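Local coordinates for prophage pi2 protein 01, integrase (Lactococcus lactis, PDB 3LYS), which is a phage integrase of the tyrosine recombinase family, seen here as its helical core-binding domain, which probably binds DNA during recombination, at residues Glu33-Tyr38 with Thr77-Ser82; Asn61-Ala64 with Ala70-Lys73; Ser82-Ile87 with Gln93-Thr98. The protein carries 1 engineered substitution. One frame throughout, in Å; residues are numbered along the deposited sequence.

In the fold
All three contacts involve helix 69-88, the longest helix of this all-helical domain. Contact 1 is the core one, its centre about 4 Å from the centre of the chain, and brings in helix 26-42 through one hydrogen bond and a methyl contact. Contact 2, partly buried, joins the helix's beginning to helix 53-64 by an aromatic ring. It touches contact 1 where Tyr38 CG lies 3.7 Å from Phe63 CE2. Contact 3 is also partly buried, but instead of joining a second helix it packs helix 69-88 against a loop, mixing apolar side chains with a carboxylate. A salt bridge from Arg80 to Asp95 couples contacts 1 and 3, whereas contacts 2 and 3 do not touch.

Contact 1: residues Glu33-Tyr38 with Thr77-Ser82; sequences EQTLKY and TRVRAS
Thr35 and Arg78 join helix 26-42 to helix 69-88 in the interior of the helical, SAM-like core-binding domain of a phage integrase. The polar part of the contact is a single hydrogen bond, from Arg78 NE to Thr35 OG1 over 2.6 Å, with an N-H...O angle of 146°. The hydroxyl sits near the edge of the guanidinium group, tilted 21° from its plane. Bending at chi3 (-85°) turns the arginine chain so that NE faces the threonine. Thr35 OG1 is also bonded to the carbonyl of Gly31, one turn earlier in its own helix, and two bonds therefore grip this buried oxygen. Threonine suits the place because it offers a hydroxyl and a methyl, both borne on CB, and arginine because its long chain spans the gap while its charged end stays near the outside.

The apolar part uses the other branch of Thr35. With CG2 anti to the backbone N, the methyl faces helix 69-88, where beta-branched Val79 presents a compact surface. Phe12 of helix 8-19 and Phe75 also pack against Thr35. The methyl-methyl approach is Thr35 CG2 to Val79 CG2, 3.8 Å.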
loop_
_atom_site.group_PDB
_atom_site.type_symbol
_atom_site.label_atom_id
_atom_site.label_comp_id
_atom_site.label_asym_id
_atom_site.label_seq_id
_atom_site.Cartn_x
_atom_site.Cartn_y
_atom_site.Cartn_z
ATOM N N GLU A 33 -4.832 -1.601 9.422
ATOM C CA GLU A 33 -3.911 -1.143 10.446
ATOM C C GLU A 33 -2.602 -1.903 10.289
ATOM O O GLU A 33 -1.524 -1.335 10.467
ATOM C CB GLU A 33 -4.499 -1.382 11.829
ATOM C CG GLU A 33 -5.954 -0.993 11.949
ATOM C CD GLU A 33 -6.363 -0.726 13.381
ATOM O OE1 GLU A 33 -6.002 0.355 13.914
ATOM O OE2 GLU A 33 -7.039 -1.601 13.977
ATOM N N GLN A 34 -2.713 -3.187 9.946
ATOM C CA GLN A 34 -1.548 -4.056 9.740
ATOM C C GLN A 34 -0.781 -3.584 8.519
ATOM O O GLN A 34 0.434 -3.393 8.551
ATOM C CB GLN A 34 -1.984 -5.509 9.519
ATOM C CG GLN A 34 -0.820 -6.466 9.297
ATOM C CD GLN A 34 0.151 -6.498 10.477
ATOM O OE1 GLN A 34 -0.146 -7.061 11.533
ATOM N NE2 GLN A 34 1.313 -5.875 10.302
ATOM N N THR A 35 -1.509 -3.411 7.431
ATOM C CA THR A 35 -0.903 -2.949 6.200
ATOM C C THR A 35 -0.188 -1.624 6.466
ATOM O O THR A 35 0.887 -1.376 5.929
ATOM C CB THR A 35 -1.978 -2.796 5.126
ATOM O OG1 THR A 35 -2.525 -4.088 4.836
ATOM C CG2 THR A 35 -1.393 -2.201 3.868
ATOM N N LEU A 36 -0.792 -0.783 7.302
ATOM C CA LEU A 36 -0.196 0.491 7.654
ATOM C C LEU A 36 1.140 0.218 8.322
ATOM O O LEU A 36 2.167 0.749 7.923
ATOM C CB LEU A 36 -1.098 1.256 8.621
ATOM C CG LEU A 36 -0.414 2.376 9.417
ATOM C CD1 LEU A 36 0.098 3.448 8.476
ATOM C CD2 LEU A 36 -1.391 2.961 10.415
ATOM N N LYS A 37 1.109 -0.613 9.356
ATOM C CA LYS A 37 2.307 -0.993 10.102
ATOM C C LYS A 37 3.379 -1.469 9.131
ATOM O O LYS A 37 4.496 -0.950 9.112
ATOM C CB LYS A 37 1.948 -2.111 11.090
ATOM C CG LYS A 37 3.046 -2.538 12.061
ATOM C CD LYS A 37 2.509 -3.534 13.110
ATOM C CE LYS A 37 3.602 -3.958 14.093
ATOM N NZ LYS A 37 3.089 -4.789 15.214
ATOM N N TYR A 38 3.025 -2.467 8.330
ATOM C CA TYR A 38 3.939 -3.010 7.331
ATOM C C TYR A 38 4.556 -1.876 6.538
ATOM O O TYR A 38 5.771 -1.784 6.396
ATOM C CB TYR A 38 3.185 -3.934 6.374
ATOM C CG TYR A 38 2.890 -5.306 6.923
ATOM C CD1 TYR A 38 1.790 -6.015 6.488
ATOM C CD2 TYR A 38 3.743 -5.922 7.839
ATOM C CE1 TYR A 38 1.540 -7.302 6.932
ATOM C CE2 TYR A 38 3.499 -7.221 8.291
ATOM C CZ TYR A 38 2.384 -7.899 7.818
ATOM O OH TYR A 38 2.122 -9.196 8.193
ATOM N N THR A 77 -2.935 -5.470 -2.454
ATOM C CA THR A 77 -4.293 -5.047 -2.715
ATOM C C THR A 77 -4.705 -3.798 -1.911
ATOM O O THR A 77 -5.121 -2.797 -2.495
ATOM C CB THR A 77 -5.268 -6.217 -2.461
ATOM O OG1 THR A 77 -6.593 -5.707 -2.281
ATOM C CG2 THR A 77 -4.844 -6.996 -1.256
ATOM N N ARG A 78 -4.560 -3.839 -0.587
ATOM C CA ARG A 78 -4.924 -2.696 0.250
ATOM C C ARG A 78 -4.156 -1.421 -0.116
ATOM O O ARG A 78 -4.736 -0.343 -0.198
ATOM C CB ARG A 78 -4.728 -3.032 1.739
ATOM C CG ARG A 78 -5.857 -3.902 2.327
ATOM C CD ARG A 78 -5.805 -4.016 3.849
ATOM N NE ARG A 78 -4.923 -5.079 4.325
ATOM C CZ ARG A 78 -5.111 -6.377 4.093
ATOM N NH1 ARG A 78 -4.253 -7.278 4.566
ATOM N NH2 ARG A 78 -6.154 -6.777 3.380
ATOM N N VAL A 79 -2.858 -1.529 -0.345
ATOM C CA VAL A 79 -2.095 -0.353 -0.712
ATOM C C VAL A 79 -2.598 0.173 -2.041
ATOM O O VAL A 79 -2.731 1.375 -2.255
ATOM C CB VAL A 79 -0.616 -0.675 -0.885
ATOM C CG1 VAL A 79 0.132 0.586 -1.275
ATOM C CG2 VAL A 79 -0.052 -1.278 0.392
ATOM N N ARG A 80 -2.858 -0.748 -2.949
ATOM C CA ARG A 80 -3.341 -0.384 -4.272
ATOM C C ARG A 80 -4.590 0.484 -4.164
ATOM O O ARG A 80 -4.681 1.549 -4.775
ATOM C CB ARG A 80 -3.641 -1.661 -5.066
ATOM C CG ARG A 80 -4.135 -1.440 -6.480
ATOM C CD ARG A 80 -3.943 -2.688 -7.321
ATOM N NE ARG A 80 -4.592 -2.543 -8.609
ATOM C CZ ARG A 80 -4.367 -1.539 -9.445
ATOM N NH1 ARG A 80 -5.006 -1.483 -10.613
ATOM N NH2 ARG A 80 -3.503 -0.590 -9.119
ATOM N N ALA A 81 -5.550 0.024 -3.370
ATOM C CA ALA A 81 -6.788 0.762 -3.195
ATOM C C ALA A 81 -6.540 2.206 -2.762
ATOM O O ALA A 81 -7.189 3.132 -3.247
ATOM C CB ALA A 81 -7.664 0.061 -2.180
ATOM N N SER A 82 -5.607 2.405 -1.846
ATOM C CA SER A 82 -5.333 3.754 -1.380
ATOM C C SER A 82 -4.734 4.622 -2.468
ATOM O O SER A 82 -4.895 5.840 -2.460
ATOM C CB SER A 82 -4.381 3.724 -0.197
ATOM O OG SER A 82 -3.215 3.007 -0.535
#

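Contact 2: residues Asn61-Ala64 with Ala70-Lys73; sequences NKFA and ASTK
Phe63 reaches from the last turn of helix 53-64 to Thr72, near the start of helix 69-88, and the two side chains run alongside each other, pointing opposite ways. The phenylalanine has CG anti to the backbone N (chi1 -178°), which carries the ring out across the gap between the helices. Atoms CD1 and CE1 of the ring make the contact with the threonine: Phe63 CD1 lies 3.4 Å from Thr72 OG1, and CE1 is 3.6 Å from Thr72 CB. The ring also meets the threonine backbone obliquely, at Thr72 CA. Ser71 approaches differently, its OG standing at the edge near the ring plane, 4.2 Å from Phe63 CZ.

No hydrogen bond crosses here, so van der Waals contact holds the pair together. Small side chains suit a close approach of backbones: Ala64 and Thr72 have CA atoms 5.9 Å apart, and the methyl of Ala64 lies loosely beside the threonine hydroxyl. A large flat ring, in turn, can serve several neighbours at once. Phe63 stacks with the ring of His67 and meets Tyr38 of helix 26-42 edge-to-face.

These are two consecutive helices joined by a short loop and packed through an aromatic cluster, within the SAM-like helical bundle of the core-binding domain.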
loop_
_atom_site.group_PDB
_atom_site.type_symbol
_atom_site.label_atom_id
_atom_site.label_comp_id
_atom_site.label_asym_id
_atom_site.label_seq_id
_atom_site.Cartn_x
_atom_site.Cartn_y
_atom_site.Cartn_z
ATOM N N ASN A 61 8.747 -7.522 -3.216
ATOM C CA ASN A 61 9.565 -8.736 -3.200
ATOM C C ASN A 61 10.167 -8.951 -1.816
ATOM O O ASN A 61 9.986 -10.008 -1.217
ATOM C CB ASN A 61 10.685 -8.665 -4.248
ATOM C CG ASN A 61 10.172 -8.850 -5.673
ATOM O OD1 ASN A 61 9.615 -9.893 -6.036
ATOM N ND2 ASN A 61 10.361 -7.831 -6.488
ATOM N N LYS A 62 10.869 -7.943 -1.307
ATOM C CA LYS A 62 11.489 -8.038 0.011
ATOM C C LYS A 62 10.466 -8.576 1.015
ATOM O O LYS A 62 10.780 -9.403 1.865
ATOM C CB LYS A 62 12.012 -6.650 0.431
ATOM C CG LYS A 62 12.662 -6.539 1.820
ATOM C CD LYS A 62 13.846 -7.483 1.989
ATOM C CE LYS A 62 14.909 -7.283 0.907
ATOM N NZ LYS A 62 15.994 -8.313 0.967
ATOM N N PHE A 63 9.228 -8.121 0.893
ATOM C CA PHE A 63 8.168 -8.544 1.794
ATOM C C PHE A 63 7.826 -10.024 1.620
ATOM O O PHE A 63 7.607 -10.746 2.594
ATOM C CB PHE A 63 6.933 -7.666 1.539
ATOM C CG PHE A 63 5.767 -7.957 2.447
ATOM C CD1 PHE A 63 4.897 -9.024 2.185
ATOM C CD2 PHE A 63 5.536 -7.166 3.566
ATOM C CE1 PHE A 63 3.816 -9.297 3.028
ATOM C CE2 PHE A 63 4.461 -7.435 4.407
ATOM C CZ PHE A 63 3.598 -8.506 4.136
ATOM N N ALA A 64 7.793 -10.472 0.372
ATOM C CA ALA A 64 7.443 -11.853 0.079
ATOM C C ALA A 64 8.417 -12.888 0.631
ATOM O O ALA A 64 8.046 -14.048 0.829
ATOM C CB ALA A 64 7.293 -12.038 -1.414
ATOM N N ALA A 70 -0.709 -15.416 0.293
ATOM C CA ALA A 70 -1.969 -14.810 0.701
ATOM C C ALA A 70 -1.734 -13.497 1.461
ATOM O O ALA A 70 -2.416 -12.502 1.226
ATOM C CB ALA A 70 -2.764 -15.792 1.571
ATOM N N SER A 71 -0.753 -13.505 2.357
ATOM C CA SER A 71 -0.429 -12.339 3.177
ATOM C C SER A 71 0.136 -11.178 2.371
ATOM O O SER A 71 -0.304 -10.031 2.490
ATOM C CB SER A 71 0.571 -12.728 4.276
ATOM O OG SER A 71 0.972 -11.607 5.042
ATOM N N THR A 72 1.130 -11.475 1.553
ATOM C CA THR A 72 1.747 -10.443 0.745
ATOM C C THR A 72 0.684 -9.848 -0.191
ATOM O O THR A 72 0.683 -8.645 -0.451
ATOM C CB THR A 72 2.958 -11.033 -0.038
ATOM O OG1 THR A 72 3.621 -10.002 -0.781
ATOM C CG2 THR A 72 2.499 -12.136 -0.963
ATOM N N LYS A 73 -0.236 -10.689 -0.659
ATOM C CA LYS A 73 -1.322 -10.256 -1.545
ATOM C C LYS A 73 -2.200 -9.211 -0.885
ATOM O O LYS A 73 -2.523 -8.185 -1.485
ATOM C CB LYS A 73 -2.223 -11.424 -1.912
ATOM C CG LYS A 73 -3.361 -11.033 -2.837
ATOM C CD LYS A 73 -4.264 -12.218 -3.108
ATOM C CE LYS A 73 -4.948 -12.091 -4.469
ATOM N NZ LYS A 73 -3.952 -12.137 -5.593
#

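Contact 3: residues Ser82-Ile87 with Gln93-Thr98; sequences SIQCLI and QKDFTT. Engineered in segment 82-87: Cys85 (natural residue Pro).
Ile83 and Ile87, one turn apart on helix 69-88, face the returning chain at Asp95 and Gln93, with CA separations of 6.8 Å and 6.4 Å, before that chain folds into a type I beta turn from Asp95 to Thr98. The isoleucines make the apolar contacts. Ile83 crosses Phe96 at about a right angle, its CG1 lying 3.7 Å from Phe96 CZ and meeting the ring obliquely. Further along, Ile87 lays CD1 against backbone, 3.7 Å from Asp95 N and 3.9 Å from Gln93 O, while its CG1 lies near Asp95 CB. Isoleucine suits both positions: its methyl and methylene groups meet a ring, a backbone and an aspartate CB without needing hydrogen bonds.

Asp95 brings a charge into this setting. Its carboxylate, carried on CG anti to the backbone N (chi1 163°), passes beside the CG2 methyl of Ile83, with Gln84 OE1 a loose 4.0 Å from Asp95 OD1. The other oxygen, OD2, forms a salt bridge with Arg80, which probably favours the ionised form; Thr97 OG1 probably hydrogen-bonds to the same arginine. The short aspartate side chain keeps its carboxylate beside the turn it begins, where OD2 can meet Arg80.

A backbone link between Leu86 and Leu92 ties the loop to the last turns of helix 69-88, while Ser82 and Leu86 rest against helix 8-19 and Phe96 touches Ile51 in another loop.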
loop_
_atom_site.group_PDB
_atom_site.type_symbol
_atom_site.label_atom_id
_atom_site.label_comp_id
_atom_site.label_asym_id
_atom_site.label_seq_id
_atom_site.Cartn_x
_atom_site.Cartn_y
_atom_site.Cartn_z
ATOM N N SER A 82 -5.607 2.405 -1.846
ATOM C CA SER A 82 -5.333 3.754 -1.380
ATOM C C SER A 82 -4.734 4.622 -2.468
ATOM O O SER A 82 -4.895 5.840 -2.460
ATOM C CB SER A 82 -4.381 3.724 -0.197
ATOM O OG SER A 82 -3.215 3.007 -0.535
ATOM N N ILE A 83 -4.019 4.007 -3.399
ATOM C CA ILE A 83 -3.420 4.788 -4.466
ATOM C C ILE A 83 -4.485 5.229 -5.482
ATOM O O ILE A 83 -4.392 6.316 -6.069
ATOM C CB ILE A 83 -2.280 4.003 -5.135
ATOM C CG1 ILE A 83 -0.988 4.282 -4.386
ATOM C CG2 ILE A 83 -2.107 4.431 -6.562
ATOM C CD1 ILE A 83 -0.995 3.792 -2.985
ATOM N N GLN A 84 -5.510 4.396 -5.649
ATOM C CA GLN A 84 -6.604 4.689 -6.567
ATOM C C GLN A 84 -7.194 6.080 -6.368
ATOM O O GLN A 84 -7.186 6.897 -7.285
ATOM C CB GLN A 84 -7.721 3.665 -6.405
ATOM C CG GLN A 84 -7.289 2.250 -6.649
ATOM C CD GLN A 84 -6.620 2.077 -8.000
ATOM O OE1 GLN A 84 -5.461 2.470 -8.188
ATOM N NE2 GLN A 84 -7.346 1.492 -8.955
ATOM N N CYS A 85 -7.715 6.344 -5.175
ATOM C CA CYS A 85 -8.306 7.641 -4.901
ATOM C C CYS A 85 -7.257 8.701 -5.201
ATOM O O CYS A 85 -7.570 9.788 -5.679
ATOM C CB CYS A 85 -8.783 7.742 -3.435
ATOM S SG CYS A 85 -10.223 8.876 -3.160
ATOM N N LEU A 86 -5.998 8.381 -4.956
ATOM C CA LEU A 86 -4.949 9.355 -5.215
ATOM C C LEU A 86 -4.887 9.667 -6.706
ATOM O O LEU A 86 -4.607 10.796 -7.108
ATOM C CB LEU A 86 -3.611 8.818 -4.718
ATOM C CG LEU A 86 -2.634 9.850 -4.154
ATOM C CD1 LEU A 86 -3.305 10.780 -3.147
ATOM C CD2 LEU A 86 -1.515 9.082 -3.499
ATOM N N ILE A 87 -5.166 8.664 -7.526
ATOM C CA ILE A 87 -5.160 8.851 -8.969
ATOM C C ILE A 87 -6.426 9.596 -9.390
ATOM O O ILE A 87 -6.366 10.637 -10.054
ATOM C CB ILE A 87 -5.134 7.496 -9.704
ATOM C CG1 ILE A 87 -3.814 6.760 -9.423
ATOM C CG2 ILE A 87 -5.349 7.710 -11.201
ATOM C CD1 ILE A 87 -2.570 7.452 -9.973
ATOM N N GLN A 93 0.116 10.956 -10.742
ATOM C CA GLN A 93 0.110 10.692 -12.178
ATOM C C GLN A 93 -0.059 9.243 -12.608
ATOM O O GLN A 93 -1.045 8.900 -13.260
ATOM C CB GLN A 93 1.374 11.260 -12.812
ATOM C CG GLN A 93 1.213 12.710 -13.163
ATOM C CD GLN A 93 -0.199 13.005 -13.647
ATOM O OE1 GLN A 93 -1.114 13.171 -12.838
ATOM N NE2 GLN A 93 -0.388 13.047 -14.972
ATOM N N LYS A 94 0.912 8.402 -12.256
ATOM C CA LYS A 94 0.863 6.995 -12.630
ATOM C C LYS A 94 0.819 6.008 -11.474
ATOM O O LYS A 94 1.661 6.024 -10.575
ATOM C CB LYS A 94 2.037 6.665 -13.554
ATOM C CG LYS A 94 3.281 7.528 -13.349
ATOM C CD LYS A 94 4.309 7.294 -14.462
ATOM C CE LYS A 94 5.571 8.103 -14.218
ATOM N NZ LYS A 94 6.618 7.874 -15.252
ATOM N N ASP A 95 -0.183 5.139 -11.518
ATOM C CA ASP A 95 -0.376 4.128 -10.493
ATOM C C ASP A 95 0.752 3.106 -10.545
ATOM O O ASP A 95 0.666 2.128 -11.278
ATOM C CB ASP A 95 -1.734 3.451 -10.712
ATOM C CG ASP A 95 -1.862 2.142 -9.970
ATOM O OD1 ASP A 95 -1.562 2.103 -8.761
ATOM O OD2 ASP A 95 -2.265 1.148 -10.605
ATOM N N PHE A 96 1.810 3.327 -9.773
ATOM C CA PHE A 96 2.952 2.405 -9.781
ATOM C C PHE A 96 2.591 0.999 -9.348
ATOM O O PHE A 96 3.359 0.077 -9.561
ATOM C CB PHE A 96 4.073 2.928 -8.885
ATOM C CG PHE A 96 3.605 3.304 -7.521
ATOM C CD1 PHE A 96 3.269 2.330 -6.583
ATOM C CD2 PHE A 96 3.450 4.634 -7.183
ATOM C CE1 PHE A 96 2.782 2.687 -5.319
ATOM C CE2 PHE A 96 2.966 4.998 -5.931
ATOM C CZ PHE A 96 2.631 4.017 -4.995
ATOM N N THR A 97 1.427 0.827 -8.743
ATOM C CA THR A 97 1.037 -0.500 -8.298
ATOM C C THR A 97 0.218 -1.182 -9.376
ATOM O O THR A 97 -0.403 -2.225 -9.171
ATOM C CB THR A 97 0.201 -0.414 -7.027
ATOM O OG1 THR A 97 -0.976 0.358 -7.281
ATOM C CG2 THR A 97 0.994 0.244 -5.943
ATOM N N THR A 98 0.244 -0.588 -10.550
ATOM C CA THR A 98 -0.539 -1.085 -11.650
ATOM C C THR A 98 -0.168 -2.476 -12.159
ATOM O O THR A 98 -0.930 -3.427 -11.992
ATOM C CB THR A 98 -0.501 -0.046 -12.791
ATOM O OG1 THR A 98 -1.451 -0.398 -13.800
ATOM C CG2 THR A 98 0.912 0.046 -13.392
#